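Local coordinates for protein lytic polysaccharide monooxygenase (Neurospora crassa, PDB 4QI8) that probably cleaves cellulose oxidatively at its glycosidic bonds, using a copper centre that must first be reduced, as a secreted AA9-family monooxygenase, at residues V98-Q106 / N206-C214. Residues are numbered along the deposited sequence; the frame is centred on the assembly and turned at random.
Sequences VWFKIYHEQ and NPGPSVFTC
Lys-101 sends its ammonium group into the bend of 206-214, where NZ donates to Pro-209 O at 2.8 Å and to Pro-207 O at 2.9 Å. The two carbonyls are used differently: that of Pro-209 receives NZ in its own plane, whereas NZ stands above the plane of the other. A third bond, from NZ to His-104 ND1, lies near the imidazole plane and fixes that nitrogen as an acceptor. The lysine chain is extended until chi3 (-75°), and this late bend turns NZ into the group of acceptors. With an alanine here, the carbonyls of Pro-207 and Pro-209 would probably lose their shared donor, and His-104 ND1 its partner.

That ring is sandwiched. Val-211 CG2 sits 3.6 Å from the His-104 ring centroid, over its centre, a CH-pi contact, while the Asn-206 amide stacks on the opposite face with planes 13° apart. The same amide spans two residues of 98-106: Asn-206 ND2, above the carbonyl plane of Glu-105, gives a nearly straight bond (178°) to Glu-105 O and another to Gln-77, and Asn-206 OD1 accepts from Gln-106 NE2 at 2.8 Å.

Toward the C-terminus, Phe-212 N bonds to Lys-101 O (2.8 Å), and the Phe-100 ring turns its edge to the Phe-212 face in an offset edge-to-face pair, centroids 5.5 Å apart. Cys-214 is then tied to Cys-130 by a disulfide. The C-terminal tail thus runs beside strand 99-104 of the beta-sandwich, held by a lysine and an amide that bond to backbone carbonyls, by one backbone bond and by packing on the His-104 ring, with the lysine charge probably stabilised by carbonyl dipoles and a neutral imidazole.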
# COMPACT_ATOMS: atom_id res chain seq x y z
N VAL A 98 13.83 0.16 0.17
CA VAL A 98 13.50 -0.27 1.51
C VAL A 98 12.13 -0.93 1.63
O VAL A 98 11.81 -1.49 2.68
CB VAL A 98 13.58 0.92 2.51
CG1 VAL A 98 15.00 1.45 2.58
CG2 VAL A 98 12.61 2.05 2.14
N TRP A 99 11.32 -0.87 0.58
CA TRP A 99 9.94 -1.35 0.65
C TRP A 99 9.84 -2.78 0.15
O TRP A 99 10.28 -3.07 -0.96
CB TRP A 99 9.04 -0.46 -0.21
CG TRP A 99 8.97 0.96 0.26
CD1 TRP A 99 9.75 2.00 -0.15
CD2 TRP A 99 8.06 1.49 1.23
NE1 TRP A 99 9.38 3.16 0.51
CE2 TRP A 99 8.36 2.87 1.37
CE3 TRP A 99 7.04 0.94 2.01
CZ2 TRP A 99 7.65 3.69 2.25
CZ3 TRP A 99 6.36 1.76 2.89
CH2 TRP A 99 6.65 3.12 2.99
N PHE A 100 9.23 -3.65 0.95
CA PHE A 100 8.94 -5.00 0.48
C PHE A 100 7.44 -5.23 0.55
O PHE A 100 6.74 -4.73 1.43
CB PHE A 100 9.73 -6.09 1.24
CG PHE A 100 9.52 -6.12 2.74
CD1 PHE A 100 10.23 -5.27 3.56
CD2 PHE A 100 8.66 -7.04 3.31
CE1 PHE A 100 10.06 -5.31 4.93
CE2 PHE A 100 8.50 -7.10 4.68
CZ PHE A 100 9.21 -6.24 5.50
N LYS A 101 6.96 -5.98 -0.44
CA LYS A 101 5.54 -6.25 -0.59
C LYS A 101 5.14 -7.39 0.31
O LYS A 101 5.79 -8.43 0.32
CB LYS A 101 5.25 -6.61 -2.04
CG LYS A 101 3.79 -6.86 -2.35
CD LYS A 101 3.58 -7.32 -3.79
CE LYS A 101 3.72 -6.20 -4.79
NZ LYS A 101 3.73 -6.74 -6.18
N ILE A 102 4.05 -7.20 1.05
CA ILE A 102 3.51 -8.26 1.89
C ILE A 102 2.14 -8.78 1.44
O ILE A 102 1.67 -9.78 1.97
CB ILE A 102 3.47 -7.89 3.40
CG1 ILE A 102 2.57 -6.68 3.65
CG2 ILE A 102 4.88 -7.64 3.90
CD1 ILE A 102 2.33 -6.43 5.13
N TYR A 103 1.54 -8.14 0.44
CA TYR A 103 0.27 -8.60 -0.10
C TYR A 103 0.05 -7.94 -1.45
O TYR A 103 0.30 -6.75 -1.61
CB TYR A 103 -0.90 -8.22 0.83
CG TYR A 103 -2.26 -8.49 0.22
CD1 TYR A 103 -2.92 -7.53 -0.53
CD2 TYR A 103 -2.87 -9.73 0.37
CE1 TYR A 103 -4.14 -7.79 -1.11
CE2 TYR A 103 -4.11 -10.00 -0.20
CZ TYR A 103 -4.74 -9.02 -0.94
OH TYR A 103 -5.97 -9.28 -1.51
N HIS A 104 -0.47 -8.71 -2.40
CA HIS A 104 -1.11 -8.12 -3.56
C HIS A 104 -2.31 -8.94 -3.98
O HIS A 104 -2.37 -10.16 -3.79
CB HIS A 104 -0.14 -7.82 -4.72
CG HIS A 104 0.51 -9.01 -5.37
ND1 HIS A 104 1.64 -8.84 -6.13
CD2 HIS A 104 0.19 -10.32 -5.45
CE1 HIS A 104 2.01 -10.01 -6.64
NE2 HIS A 104 1.15 -10.93 -6.23
N GLU A 105 -3.28 -8.25 -4.56
CA GLU A 105 -4.56 -8.84 -4.93
C GLU A 105 -4.54 -9.35 -6.36
O GLU A 105 -4.15 -8.64 -7.28
CB GLU A 105 -5.64 -7.78 -4.79
CG GLU A 105 -7.04 -8.26 -5.11
CD GLU A 105 -8.10 -7.19 -4.92
OE1 GLU A 105 -7.80 -6.14 -4.30
OE2 GLU A 105 -9.24 -7.40 -5.39
N GLN A 106 -4.99 -10.59 -6.55
CA GLN A 106 -5.29 -11.13 -7.87
C GLN A 106 -6.79 -11.10 -8.10
O GLN A 106 -7.56 -11.45 -7.21
CB GLN A 106 -4.79 -12.57 -7.98
CG GLN A 106 -3.33 -12.67 -8.33
CD GLN A 106 -3.08 -12.46 -9.81
OE1 GLN A 106 -3.48 -13.28 -10.64
NE2 GLN A 106 -2.42 -11.36 -10.16
N ASN A 206 0.57 -8.11 -11.32
CA ASN A 206 0.66 -7.01 -10.37
C ASN A 206 1.98 -6.27 -10.54
O ASN A 206 3.03 -6.90 -10.69
CB ASN A 206 0.63 -7.52 -8.93
CG ASN A 206 -0.66 -8.21 -8.60
OD1 ASN A 206 -0.85 -9.38 -8.92
ND2 ASN A 206 -1.57 -7.49 -7.95
N PRO A 207 1.96 -4.94 -10.45
CA PRO A 207 3.24 -4.23 -10.50
C PRO A 207 4.00 -4.39 -9.20
O PRO A 207 3.44 -4.68 -8.13
CB PRO A 207 2.81 -2.77 -10.74
CG PRO A 207 1.50 -2.68 -10.07
CD PRO A 207 0.83 -4.02 -10.29
N GLY A 208 5.31 -4.23 -9.31
CA GLY A 208 6.19 -4.31 -8.17
C GLY A 208 6.79 -5.69 -7.97
O GLY A 208 6.59 -6.61 -8.76
N PRO A 209 7.52 -5.84 -6.86
CA PRO A 209 8.26 -7.07 -6.57
C PRO A 209 7.36 -8.19 -6.13
O PRO A 209 6.16 -8.01 -5.92
CB PRO A 209 9.19 -6.63 -5.45
CG PRO A 209 8.42 -5.56 -4.73
CD PRO A 209 7.73 -4.81 -5.83
N SER A 210 7.96 -9.36 -6.01
CA SER A 210 7.27 -10.52 -5.48
C SER A 210 6.81 -10.30 -4.04
O SER A 210 7.41 -9.53 -3.31
CB SER A 210 8.22 -11.72 -5.51
OG SER A 210 8.71 -11.95 -6.83
N VAL A 211 5.74 -10.99 -3.64
CA VAL A 211 5.27 -10.94 -2.26
C VAL A 211 6.23 -11.72 -1.37
O VAL A 211 6.54 -12.88 -1.60
CB VAL A 211 3.84 -11.52 -2.12
CG1 VAL A 211 3.40 -11.55 -0.65
CG2 VAL A 211 2.85 -10.70 -2.96
N PHE A 212 6.69 -11.05 -0.33
CA PHE A 212 7.53 -11.67 0.67
C PHE A 212 6.68 -12.45 1.66
O PHE A 212 5.73 -11.91 2.21
CB PHE A 212 8.34 -10.61 1.41
CG PHE A 212 9.04 -11.16 2.60
CD1 PHE A 212 10.27 -11.77 2.46
CD2 PHE A 212 8.46 -11.11 3.85
CE1 PHE A 212 10.91 -12.32 3.56
CE2 PHE A 212 9.09 -11.65 4.95
CZ PHE A 212 10.32 -12.25 4.81
N THR A 213 7.04 -13.71 1.89
CA THR A 213 6.46 -14.53 2.95
C THR A 213 7.57 -15.19 3.74
O THR A 213 8.71 -15.32 3.27
CB THR A 213 5.53 -15.63 2.40
OG1 THR A 213 6.29 -16.57 1.61
CG2 THR A 213 4.42 -15.01 1.57
N CYS A 214 7.24 -15.64 4.94
CA CYS A 214 8.22 -16.28 5.79
C CYS A 214 8.50 -17.72 5.37
O CYS A 214 9.61 -18.22 5.57
CB CYS A 214 7.76 -16.23 7.24
SG CYS A 214 7.53 -14.55 7.81
OXT CYS A 214 7.63 -18.43 4.83
O HOH W 1 8.74 -7.60 -1.86
O HOH W 2 3.16 -11.82 3.06